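Local coordinates for alcohol dehydrogenase superfamily protein (Novosphingobium aromaticivorans, PDB 3GAZ) that probably works as an NADP-dependent oxidoreductase of the medium-chain alcohol dehydrogenase superfamily, its substrate not established, at residues A10-E15 and V21-A26; A59-P62 and I66-M69; A146-G151 and F217-D222. All coordinates share one frame; numbering follows the deposited sequence.

Contact 1 of 3, residues A10-E15 and V21-A26; sequences AAVVEE and VLRKLA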
ATOM      1  N   ALA A  10     -13.050 -12.544   8.244  1.00 12.81           N
ATOM      2  CA  ALA A  10     -12.069 -12.414   7.180  1.00 14.81           C
ATOM      3  C   ALA A  10     -10.932 -13.389   7.430  1.00 15.17           C
ATOM      4  O   ALA A  10     -10.681 -13.793   8.568  1.00 15.54           O
ATOM      5  CB  ALA A  10     -11.527 -10.983   7.125  1.00 13.38           C
ATOM      6  N   ALA A  11     -10.255 -13.777   6.358  1.00 15.54           N
ATOM      7  CA  ALA A  11      -9.126 -14.685   6.465  1.00 15.41           C
ATOM      8  C   ALA A  11      -7.884 -13.807   6.436  1.00 15.89           C
ATOM      9  O   ALA A  11      -7.699 -12.998   5.523  1.00 14.79           O
ATOM     10  CB  ALA A  11      -9.117 -15.660   5.299  1.00 15.92           C
ATOM     11  N   VAL A  12      -7.040 -13.959   7.445  1.00 13.82           N
ATOM     12  CA  VAL A  12      -5.831 -13.167   7.532  1.00 13.60           C
ATOM     13  C   VAL A  12      -4.577 -14.022   7.498  1.00 13.35           C
ATOM     14  O   VAL A  12      -4.492 -15.034   8.196  1.00 14.25           O
ATOM     15  CB  VAL A  12      -5.802 -12.343   8.846  1.00 14.33           C
ATOM     16  CG1 VAL A  12      -4.543 -11.486   8.898  1.00 15.85           C
ATOM     17  CG2 VAL A  12      -7.045 -11.480   8.951  1.00 13.37           C
ATOM     18  N   VAL A  13      -3.613 -13.627   6.671  1.00 11.56           N
ATOM     19  CA  VAL A  13      -2.344 -14.328   6.613  1.00 13.48           C
ATOM     20  C   VAL A  13      -1.497 -13.478   7.551  1.00 17.93           C
ATOM     21  O   VAL A  13      -1.217 -12.313   7.264  1.00 17.84           O
ATOM     22  CB  VAL A  13      -1.745 -14.337   5.190  1.00 15.42           C
ATOM     23  CG1 VAL A  13      -0.367 -14.976   5.215  1.00 14.96           C
ATOM     24  CG2 VAL A  13      -2.654 -15.119   4.253  1.00 12.69           C
ATOM     25  N   GLU A  14      -1.125 -14.054   8.688  1.00 18.67           N
ATOM     26  CA  GLU A  14      -0.370 -13.337   9.707  1.00 20.92           C
ATOM     27  C   GLU A  14       1.121 -13.191   9.442  1.00 22.29           C
ATOM     28  O   GLU A  14       1.707 -12.147   9.732  1.00 23.13           O
ATOM     29  CB  GLU A  14      -0.611 -14.005  11.060  1.00 21.30           C
ATOM     30  CG  GLU A  14      -2.080 -14.342  11.277  1.00 23.78           C
ATOM     31  CD  GLU A  14      -2.404 -14.742  12.699  1.00 23.72           C
ATOM     32  OE1 GLU A  14      -1.671 -15.579  13.264  1.00 23.24           O
ATOM     33  OE2 GLU A  14      -3.404 -14.226  13.243  1.00 23.94           O
ATOM     34  N   GLU A  15       1.734 -14.237   8.901  1.00 23.21           N
ATOM     35  CA  GLU A  15       3.156 -14.210   8.595  1.00 25.01           C
ATOM     36  C   GLU A  15       3.457 -15.028   7.348  1.00 23.30           C
ATOM     37  O   GLU A  15       2.624 -15.816   6.896  1.00 22.02           O
ATOM     38  CB  GLU A  15       3.977 -14.747   9.774  1.00 28.65           C
ATOM     39  CG  GLU A  15       3.686 -16.194  10.177  1.00 30.98           C
ATOM     40  CD  GLU A  15       2.493 -16.323  11.103  1.00 34.78           C
ATOM     41  OE1 GLU A  15       2.408 -15.536  12.072  1.00 35.21           O
ATOM     42  OE2 GLU A  15       1.648 -17.216  10.874  1.00 35.83           O
ATOM     43  N   VAL A  21      -5.885 -17.487   8.548  1.00 15.74           N
ATOM     44  CA  VAL A  21      -6.570 -17.450   9.832  1.00 15.46           C
ATOM     45  C   VAL A  21      -7.881 -16.680   9.813  1.00 16.07           C
ATOM     46  O   VAL A  21      -7.899 -15.486   9.528  1.00 16.24           O
ATOM     47  CB  VAL A  21      -5.651 -16.840  10.911  1.00 15.09           C
ATOM     48  CG1 VAL A  21      -6.353 -16.829  12.267  1.00 12.84           C
ATOM     49  CG2 VAL A  21      -4.350 -17.632  10.978  1.00 12.93           C
ATOM     50  N   LEU A  22      -8.980 -17.372  10.112  1.00 13.92           N
ATOM     51  CA  LEU A  22     -10.281 -16.721  10.152  1.00 15.58           C
ATOM     52  C   LEU A  22     -10.340 -15.856  11.410  1.00 16.19           C
ATOM     53  O   LEU A  22     -10.082 -16.336  12.517  1.00 15.16           O
ATOM     54  CB  LEU A  22     -11.405 -17.759  10.177  1.00 16.36           C
ATOM     55  CG  LEU A  22     -11.552 -18.614   8.918  1.00 17.24           C
ATOM     56  CD1 LEU A  22     -12.784 -19.491   9.046  1.00 18.21           C
ATOM     57  CD2 LEU A  22     -11.675 -17.711   7.691  1.00 18.77           C
ATOM     58  N   ARG A  23     -10.689 -14.588  11.232  1.00 15.84           N
ATOM     59  CA  ARG A  23     -10.759 -13.630  12.336  1.00 17.65           C
ATOM     60  C   ARG A  23     -12.027 -12.775  12.265  1.00 17.40           C
ATOM     61  O   ARG A  23     -12.536 -12.508  11.175  1.00 16.34           O
ATOM     62  CB  ARG A  23      -9.550 -12.685  12.273  1.00 18.31           C
ATOM     63  CG  ARG A  23      -8.187 -13.322  12.509  1.00 16.72           C
ATOM     64  CD  ARG A  23      -8.036 -13.722  13.963  1.00 18.02           C
ATOM     65  NE  ARG A  23      -8.450 -12.649  14.868  1.00 19.21           N
ATOM     66  CZ  ARG A  23      -7.851 -11.464  14.959  1.00 20.41           C
ATOM     67  NH1 ARG A  23      -6.798 -11.186  14.199  1.00 20.04           N
ATOM     68  NH2 ARG A  23      -8.313 -10.550  15.806  1.00 17.45           N
ATOM     69  N   LYS A  24     -12.539 -12.352  13.420  1.00 15.87           N
ATOM     70  CA  LYS A  24     -13.703 -11.470  13.435  1.00 15.85           C
ATOM     71  C   LYS A  24     -13.099 -10.083  13.621  1.00 16.22           C
ATOM     72  O   LYS A  24     -12.506  -9.793  14.659  1.00 15.45           O
ATOM     73  CB  LYS A  24     -14.651 -11.790  14.595  1.00 17.97           C
ATOM     74  CG  LYS A  24     -15.842 -10.829  14.683  1.00 16.63           C
ATOM     75  CD  LYS A  24     -16.896 -11.287  15.685  1.00 19.41           C
ATOM     76  CE  LYS A  24     -16.399 -11.218  17.123  1.00 21.81           C
ATOM     77  NZ  LYS A  24     -17.428 -11.729  18.084  1.00 21.14           N
ATOM     78  N   LEU A  25     -13.237  -9.236  12.607  1.00 16.63           N
ATOM     79  CA  LEU A  25     -12.663  -7.893  12.639  1.00 17.55           C
ATOM     80  C   LEU A  25     -13.702  -6.814  12.402  1.00 16.76           C
ATOM     81  O   LEU A  25     -14.839  -7.095  12.025  1.00 15.33           O
ATOM     82  CB  LEU A  25     -11.586  -7.765  11.555  1.00 18.39           C
ATOM     83  CG  LEU A  25     -10.528  -8.866  11.495  1.00 18.43           C
ATOM     84  CD1 LEU A  25      -9.715  -8.736  10.215  1.00 18.17           C
ATOM     85  CD2 LEU A  25      -9.637  -8.777  12.725  1.00 18.33           C
ATOM     86  N   ALA A  26     -13.291  -5.570  12.610  1.00 17.84           N
ATOM     87  CA  ALA A  26     -14.179  -4.438  12.396  1.00 19.57           C
ATOM     88  C   ALA A  26     -14.636  -4.446  10.941  1.00 20.87           C
ATOM     89  O   ALA A  26     -13.839  -4.676  10.027  1.00 20.97           O
ATOM     90  CB  ALA A  26     -13.449  -3.139  12.707  1.00 17.69           C
TER
HETATM   91  O   HOH W   1      -4.953 -12.349  12.500  1.00 27.75           O
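Val12 lays its CG2 methyl against CD1 of Leu25, 4.0 Å away, on one face of the antiparallel beta hairpin formed by strands 7-13 and 20-26. CG1 stands anti to the backbone N (chi1 -178°), which leaves CG2 beside that N and turned to the leucine. Ala10, on the same face, is short enough to let Leu25 CD1 reach across to its CB. Ile66 packs on both Ala10 and Val12, whose small and beta-branched side chains let it lie close to the strand. On the other face Ala11 CB meets Leu22 CD2 at 4.1 Å.

The backbones join through two hydrogen-bonded pairs flanking the non-hydrogen-bonded pair Ala11 and Leu22. Ala10 and Arg23 exchange both their N-H groups and carbonyls, with Arg23 N to Ala10 O at 2.8 Å. Val12 and Val21 do likewise, with Val12 N to Val21 O at 2.7 Å. Ala11 CA also directs its hydrogen at Val21 O, a CA-H...O contact of 3.4 Å.

Beyond the last pair, Glu14 crosses Val21 at about a right angle, and its CD lies 3.9 Å from Val21 CG2. CG and the carboxylate of the glutamate both lie against the valine methyls, and OE2 also takes a hydrogen bond from a water. Arg23 bends at chi2 and chi3, and one face of its guanidinium takes Leu25 CD2 near the rim. Its NH2 forms a salt bridge with Glu188 of the second subunit, tying the hairpin to the dimer interface. The other terminal nitrogen, NH1, donates at 2.8 Å, in the guanidinium plane, to the same water that donates to Glu14 OE2.

Contact 2 of 3, residues A59-P62 and I66-M69; sequences AQQP and ILGM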
ATOM      1  N   ALA A  59       4.149  -6.552  -5.445  1.00 19.04           N
ATOM      2  CA  ALA A  59       2.774  -6.446  -4.964  1.00 16.54           C
ATOM      3  C   ALA A  59       2.620  -5.446  -3.824  1.00 15.53           C
ATOM      4  O   ALA A  59       1.523  -4.953  -3.567  1.00 13.55           O
ATOM      5  CB  ALA A  59       2.265  -7.819  -4.526  1.00 16.55           C
ATOM      6  N   GLN A  60       3.721  -5.148  -3.142  1.00 15.78           N
ATOM      7  CA  GLN A  60       3.694  -4.204  -2.033  1.00 15.45           C
ATOM      8  C   GLN A  60       2.554  -4.533  -1.066  1.00 15.85           C
ATOM      9  O   GLN A  60       1.776  -3.659  -0.675  1.00 13.57           O
ATOM     10  CB  GLN A  60       3.547  -2.773  -2.570  1.00 16.41           C
ATOM     11  CG  GLN A  60       4.649  -2.391  -3.557  1.00 18.11           C
ATOM     12  CD  GLN A  60       4.523  -0.977  -4.106  1.00 19.15           C
ATOM     13  OE1 GLN A  60       5.211  -0.617  -5.056  1.00 22.83           O
ATOM     14  NE2 GLN A  60       3.650  -0.171  -3.509  1.00 19.87           N
ATOM     15  N   GLN A  61       2.465  -5.804  -0.686  1.00 16.00           N
ATOM     16  CA  GLN A  61       1.435  -6.264   0.241  1.00 14.94           C
ATOM     17  C   GLN A  61       2.088  -6.985   1.423  1.00 15.51           C
ATOM     18  O   GLN A  61       2.094  -8.221   1.492  1.00 13.95           O
ATOM     19  CB  GLN A  61       0.463  -7.219  -0.465  1.00 14.79           C
ATOM     20  CG  GLN A  61      -0.740  -7.619   0.388  1.00 14.30           C
ATOM     21  CD  GLN A  61      -1.838  -6.561   0.388  1.00 17.73           C
ATOM     22  OE1 GLN A  61      -1.570  -5.378   0.206  1.00 15.72           O
ATOM     23  NE2 GLN A  61      -3.079  -6.989   0.607  1.00 17.19           N
ATOM     24  N   PRO A  62       2.660  -6.221   2.367  1.00 16.21           N
ATOM     25  CA  PRO A  62       3.298  -6.848   3.526  1.00 17.33           C
ATOM     26  C   PRO A  62       2.266  -7.485   4.454  1.00 18.29           C
ATOM     27  O   PRO A  62       1.092  -7.106   4.448  1.00 15.63           O
ATOM     28  CB  PRO A  62       4.037  -5.686   4.182  1.00 18.80           C
ATOM     29  CG  PRO A  62       3.129  -4.514   3.885  1.00 19.33           C
ATOM     30  CD  PRO A  62       2.761  -4.751   2.434  1.00 16.41           C
ATOM     31  N   ILE A  66      -5.062  -9.288   4.625  1.00 11.44           N
ATOM     32  CA  ILE A  66      -6.147 -10.057   4.042  1.00 11.05           C
ATOM     33  C   ILE A  66      -5.801 -10.070   2.562  1.00 11.84           C
ATOM     34  O   ILE A  66      -5.639  -9.007   1.952  1.00 13.62           O
ATOM     35  CB  ILE A  66      -7.502  -9.355   4.262  1.00 10.80           C
ATOM     36  CG1 ILE A  66      -7.845  -9.359   5.757  1.00 10.75           C
ATOM     37  CG2 ILE A  66      -8.581 -10.043   3.446  1.00  9.80           C
ATOM     38  CD1 ILE A  66      -8.993  -8.447   6.140  1.00 14.45           C
ATOM     39  N   LEU A  67      -5.662 -11.263   1.990  1.00  9.93           N
ATOM     40  CA  LEU A  67      -5.300 -11.386   0.580  1.00 11.37           C
ATOM     41  C   LEU A  67      -6.509 -11.604  -0.335  1.00 12.07           C
ATOM     42  O   LEU A  67      -7.648 -11.636   0.127  1.00 13.95           O
ATOM     43  CB  LEU A  67      -4.277 -12.515   0.411  1.00  9.65           C
ATOM     44  CG  LEU A  67      -3.101 -12.434   1.394  1.00 11.30           C
ATOM     45  CD1 LEU A  67      -2.039 -13.472   1.023  1.00 10.60           C
ATOM     46  CD2 LEU A  67      -2.507 -11.030   1.370  1.00 11.79           C
ATOM     47  N   GLY A  68      -6.253 -11.744  -1.635  1.00 13.04           N
ATOM     48  CA  GLY A  68      -7.330 -11.928  -2.597  1.00 11.79           C
ATOM     49  C   GLY A  68      -7.516 -10.614  -3.330  1.00 11.43           C
ATOM     50  O   GLY A  68      -7.688  -9.580  -2.691  1.00 11.59           O
HETATM   51  N   MSE A  69      -7.500 -10.646  -4.659  1.00 10.72           N
HETATM   52  CA  MSE A  69      -7.615  -9.422  -5.447  1.00 11.72           C
HETATM   53  C   MSE A  69      -8.950  -9.205  -6.166  1.00 10.35           C
HETATM   54  O   MSE A  69      -9.382  -8.062  -6.345  1.00 10.54           O
HETATM   55  CB  MSE A  69      -6.472  -9.382  -6.475  1.00 10.86           C
HETATM   56  CG  MSE A  69      -5.089  -9.638  -5.879  1.00 14.58           C
HETATM   57 SE   MSE A  69      -3.773  -9.798  -7.139  1.00  9.73          SE
HETATM   58  CE  MSE A  69      -3.716 -11.446  -7.342  1.00 15.10           C
TER
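The side-chain amide of Gln61 is gripped at both ends: OE1 accepts a hydrogen bond from Gly100 N, and NE2 donates one to Leu101 O. Two backbone groups of the 100-101 loop thus fix the rotation of the amide, and a buried glutamine finds a partner for its acceptor and for its donor. Across the contact NE2 also passes Ile66 O at 3.5 Å, an approach that is not a hydrogen bond.

The way the side chain bends brings it there. CG is anti to the backbone N (chi1 -173°), and a turn at chi2 of 81° then swings the amide round toward the segment 66-69. The outer side of this bend, at CG, meets Leu67, whose CD2 lies 4.0 Å from Gln61 CG and 4.2 Å from Gln61 NE2. The two side chains slide past each other in opposite directions, and this one leucine methyl touches both the CG methylene and the NE2 end of the amide.

Both segments belong to the loop that leads from helix 46-52 into strand 70-78 of the GroES-like domain, the part that in medium-chain dehydrogenases stands beside the nucleotide-binding domain. Ile51 of the helix packs on Gln61, while Val13 of the N-terminal hairpin packs on Leu67, so the leucine fills the layer between glutamine and hairpin with a branched apolar end that asks for no polar partner.

Backbone hydrogen bonds to His105 and Thr104 hold Leu67 and Gly68. Gly68 has a positive phi (104°), and in its conformation a beta carbon would collide with the carbonyl O of Leu67, which accounts for a glycine at the position. On the near side of Leu67, the side chain of Ile66 packs on Ala10 and Val12 of strand 7-13.

Contact 3 of 3, residues A146-G151 and F217-D222; sequences AQVQDG and FDLVYD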
ATOM      1  N   ALA A 146      -1.499  -3.102 -27.871  1.00 21.41           N
ATOM      2  CA  ALA A 146      -1.457  -3.547 -29.263  1.00 23.37           C
ATOM      3  C   ALA A 146      -2.584  -3.095 -30.181  1.00 23.30           C
ATOM      4  O   ALA A 146      -2.451  -3.183 -31.402  1.00 23.05           O
ATOM      5  CB  ALA A 146      -1.347  -5.070 -29.308  1.00 22.19           C
ATOM      6  N   GLN A 147      -3.689  -2.625 -29.610  1.00 23.59           N
ATOM      7  CA  GLN A 147      -4.820  -2.178 -30.416  1.00 25.19           C
ATOM      8  C   GLN A 147      -5.164  -3.216 -31.482  1.00 25.71           C
ATOM      9  O   GLN A 147      -5.274  -2.888 -32.665  1.00 27.24           O
ATOM     10  CB  GLN A 147      -4.494  -0.843 -31.095  1.00 27.36           C
ATOM     11  CG  GLN A 147      -4.430   0.343 -30.143  1.00 32.93           C
ATOM     12  CD  GLN A 147      -3.062   0.994 -30.111  1.00 37.26           C
ATOM     13  OE1 GLN A 147      -2.569   1.483 -31.132  1.00 40.32           O
ATOM     14  NE2 GLN A 147      -2.440   1.006 -28.938  1.00 37.57           N
ATOM     15  N   VAL A 148      -5.324  -4.467 -31.061  1.00 24.25           N
ATOM     16  CA  VAL A 148      -5.646  -5.545 -31.985  1.00 22.15           C
ATOM     17  C   VAL A 148      -6.751  -5.108 -32.945  1.00 23.21           C
ATOM     18  O   VAL A 148      -7.785  -4.587 -32.520  1.00 23.12           O
ATOM     19  CB  VAL A 148      -6.074  -6.829 -31.219  1.00 21.68           C
ATOM     20  CG1 VAL A 148      -7.362  -6.582 -30.447  1.00 20.68           C
ATOM     21  CG2 VAL A 148      -6.225  -7.991 -32.192  1.00 19.44           C
ATOM     22  N   GLN A 149      -6.511  -5.311 -34.239  1.00 24.09           N
ATOM     23  CA  GLN A 149      -7.454  -4.930 -35.289  1.00 25.50           C
ATOM     24  C   GLN A 149      -8.157  -6.128 -35.926  1.00 25.22           C
ATOM     25  O   GLN A 149      -7.642  -7.248 -35.933  1.00 23.16           O
ATOM     26  CB  GLN A 149      -6.735  -4.165 -36.406  1.00 27.91           C
ATOM     27  CG  GLN A 149      -6.055  -2.867 -36.000  1.00 33.06           C
ATOM     28  CD  GLN A 149      -7.031  -1.817 -35.517  1.00 35.74           C
ATOM     29  OE1 GLN A 149      -7.453  -1.828 -34.360  1.00 38.99           O
ATOM     30  NE2 GLN A 149      -7.403  -0.905 -36.406  1.00 38.38           N
ATOM     31  N   ASP A 150      -9.333  -5.868 -36.485  1.00 24.08           N
ATOM     32  CA  ASP A 150     -10.112  -6.898 -37.159  1.00 25.15           C
ATOM     33  C   ASP A 150      -9.288  -7.483 -38.309  1.00 22.96           C
ATOM     34  O   ASP A 150      -8.731  -6.745 -39.118  1.00 22.80           O
ATOM     35  CB  ASP A 150     -11.407  -6.283 -37.702  1.00 27.92           C
ATOM     36  CG  ASP A 150     -12.199  -7.249 -38.554  1.00 31.51           C
ATOM     37  OD1 ASP A 150     -12.621  -8.305 -38.034  1.00 33.74           O
ATOM     38  OD2 ASP A 150     -12.397  -6.951 -39.749  1.00 35.06           O
ATOM     39  N   GLY A 151      -9.195  -8.806 -38.370  1.00 21.65           N
ATOM     40  CA  GLY A 151      -8.443  -9.433 -39.442  1.00 20.57           C
ATOM     41  C   GLY A 151      -6.994  -9.778 -39.137  1.00 20.16           C
ATOM     42  O   GLY A 151      -6.358 -10.498 -39.907  1.00 18.87           O
ATOM     43  N   PHE A 217       2.920 -14.153 -36.899  1.00 13.47           N
ATOM     44  CA  PHE A 217       1.651 -13.544 -36.500  1.00 14.67           C
ATOM     45  C   PHE A 217       1.760 -12.030 -36.272  1.00 14.28           C
ATOM     46  O   PHE A 217       2.779 -11.546 -35.787  1.00 13.15           O
ATOM     47  CB  PHE A 217       1.158 -14.208 -35.209  1.00 14.60           C
ATOM     48  CG  PHE A 217       1.061 -15.709 -35.290  1.00 16.33           C
ATOM     49  CD1 PHE A 217      -0.140 -16.328 -35.631  1.00 17.33           C
ATOM     50  CD2 PHE A 217       2.175 -16.504 -35.041  1.00 14.41           C
ATOM     51  CE1 PHE A 217      -0.226 -17.720 -35.720  1.00 16.94           C
ATOM     52  CE2 PHE A 217       2.099 -17.893 -35.129  1.00 17.07           C
ATOM     53  CZ  PHE A 217       0.898 -18.501 -35.469  1.00 15.86           C
ATOM     54  N   ASP A 218       0.702 -11.291 -36.611  1.00 14.69           N
ATOM     55  CA  ASP A 218       0.699  -9.839 -36.418  1.00 15.51           C
ATOM     56  C   ASP A 218       0.866  -9.479 -34.941  1.00 15.56           C
ATOM     57  O   ASP A 218       1.562  -8.520 -34.594  1.00 14.19           O
ATOM     58  CB  ASP A 218      -0.615  -9.218 -36.899  1.00 14.83           C
ATOM     59  CG  ASP A 218      -0.856  -9.404 -38.383  1.00 17.91           C
ATOM     60  OD1 ASP A 218       0.075  -9.155 -39.179  1.00 17.23           O
ATOM     61  OD2 ASP A 218      -1.986  -9.786 -38.752  1.00 15.46           O
ATOM     62  N   LEU A 219       0.221 -10.257 -34.076  1.00 14.09           N
ATOM     63  CA  LEU A 219       0.268 -10.005 -32.639  1.00 15.35           C
ATOM     64  C   LEU A 219       0.479 -11.279 -31.822  1.00 14.43           C
ATOM     65  O   LEU A 219      -0.199 -12.278 -32.042  1.00 16.63           O
ATOM     66  CB  LEU A 219      -1.043  -9.330 -32.211  1.00 13.29           C
ATOM     67  CG  LEU A 219      -1.273  -8.967 -30.742  1.00 15.87           C
ATOM     68  CD1 LEU A 219      -0.171  -8.031 -30.242  1.00 13.77           C
ATOM     69  CD2 LEU A 219      -2.642  -8.296 -30.619  1.00 16.45           C
ATOM     70  N   VAL A 220       1.429 -11.244 -30.891  1.00 14.49           N
ATOM     71  CA  VAL A 220       1.692 -12.395 -30.027  1.00 12.26           C
ATOM     72  C   VAL A 220       1.554 -11.992 -28.559  1.00 12.92           C
ATOM     73  O   VAL A 220       2.211 -11.055 -28.104  1.00 11.83           O
ATOM     74  CB  VAL A 220       3.114 -12.962 -30.224  1.00 12.28           C
ATOM     75  CG1 VAL A 220       3.327 -14.154 -29.285  1.00  9.40           C
ATOM     76  CG2 VAL A 220       3.320 -13.397 -31.681  1.00  7.43           C
ATOM     77  N   TYR A 221       0.697 -12.689 -27.820  1.00 13.41           N
ATOM     78  CA  TYR A 221       0.525 -12.379 -26.408  1.00 14.00           C
ATOM     79  C   TYR A 221       1.114 -13.482 -25.537  1.00 14.84           C
ATOM     80  O   TYR A 221       0.587 -14.592 -25.475  1.00 13.75           O
ATOM     81  CB  TYR A 221      -0.955 -12.191 -26.049  1.00 15.75           C
ATOM     82  CG  TYR A 221      -1.161 -11.445 -24.737  1.00 15.16           C
ATOM     83  CD1 TYR A 221      -0.411 -11.765 -23.605  1.00 17.25           C
ATOM     84  CD2 TYR A 221      -2.096 -10.419 -24.634  1.00 14.01           C
ATOM     85  CE1 TYR A 221      -0.584 -11.079 -22.401  1.00 15.94           C
ATOM     86  CE2 TYR A 221      -2.281  -9.725 -23.432  1.00 15.06           C
ATOM     87  CZ  TYR A 221      -1.519 -10.061 -22.321  1.00 15.43           C
ATOM     88  OH  TYR A 221      -1.686  -9.382 -21.133  1.00 14.24           O
ATOM     89  N   ASP A 222       2.216 -13.162 -24.867  1.00 16.06           N
ATOM     90  CA  ASP A 222       2.880 -14.099 -23.978  1.00 15.93           C
ATOM     91  C   ASP A 222       2.262 -14.001 -22.589  1.00 17.70           C
ATOM     92  O   ASP A 222       2.340 -12.957 -21.946  1.00 17.87           O
ATOM     93  CB  ASP A 222       4.375 -13.773 -23.892  1.00 16.16           C
ATOM     94  CG  ASP A 222       5.057 -14.482 -22.743  1.00 17.46           C
ATOM     95  OD1 ASP A 222       4.795 -15.687 -22.549  1.00 17.49           O
ATOM     96  OD2 ASP A 222       5.859 -13.838 -22.034  1.00 18.00           O
TER
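Leu219 spreads its two methyls over the turn that follows helix 132-145. CD1 comes to 3.3 Å from Ala146 CB, tighter than usual carbon contact and perhaps partly an error of the model, and CD2 lies 3.7 Å from that same CB. The second methyl also reaches Val148, at 3.8 Å from CB and 3.9 Å from CG2, the two side chains crossing at about a right angle. With CG anti to the backbone N, chi1 of 179° sends the leucine toward the turn, and chi2 of 58° sets the two methyls. Alanine, with one small methyl, suits a place where the leucine comes so near.

Around this apolar cluster, His241 packs on both Ala146 and Leu219, while Val154 packs on Val148. These residues belong to strands 240-244 and 153-157, which flank strand 217-222 in the parallel sheet of the Rossmann-type domain. Gln147, with positive phi, ends the helical path, and the backbone bond between Val148 and Leu142 ties the turn back to the helix. At the corner before Leu219, Asp218 N donates to Thr153 OG1 and its OD1 forms a salt bridge with Lys237.

With no hydrogen bond between the two segments, the direct contact between turn and strand is apolar, and polar bonds to other residues help position each.

How the contacts relate
Contacts 1 and 2 are neighbours, with centres 13 Å apart: Ile66 and Leu67 of contact 2 pack on strand 7-13 of contact 1. Contact 3 lies on the other side of the chain's centre, its centre 43 Å from that of contact 1. The hairpin of contact 1 is partly buried and relies on backbone hydrogen bonds, with charged groups and water at its edge. Contacts 2 and 3 are buried; in contact 2 a glutamine lies against a leucine within a single loop, whereas contact 3 is wholly apolar and joins parts far apart in sequence. Contacts 1 and 2 both touch the second subunit; contact 3 does not.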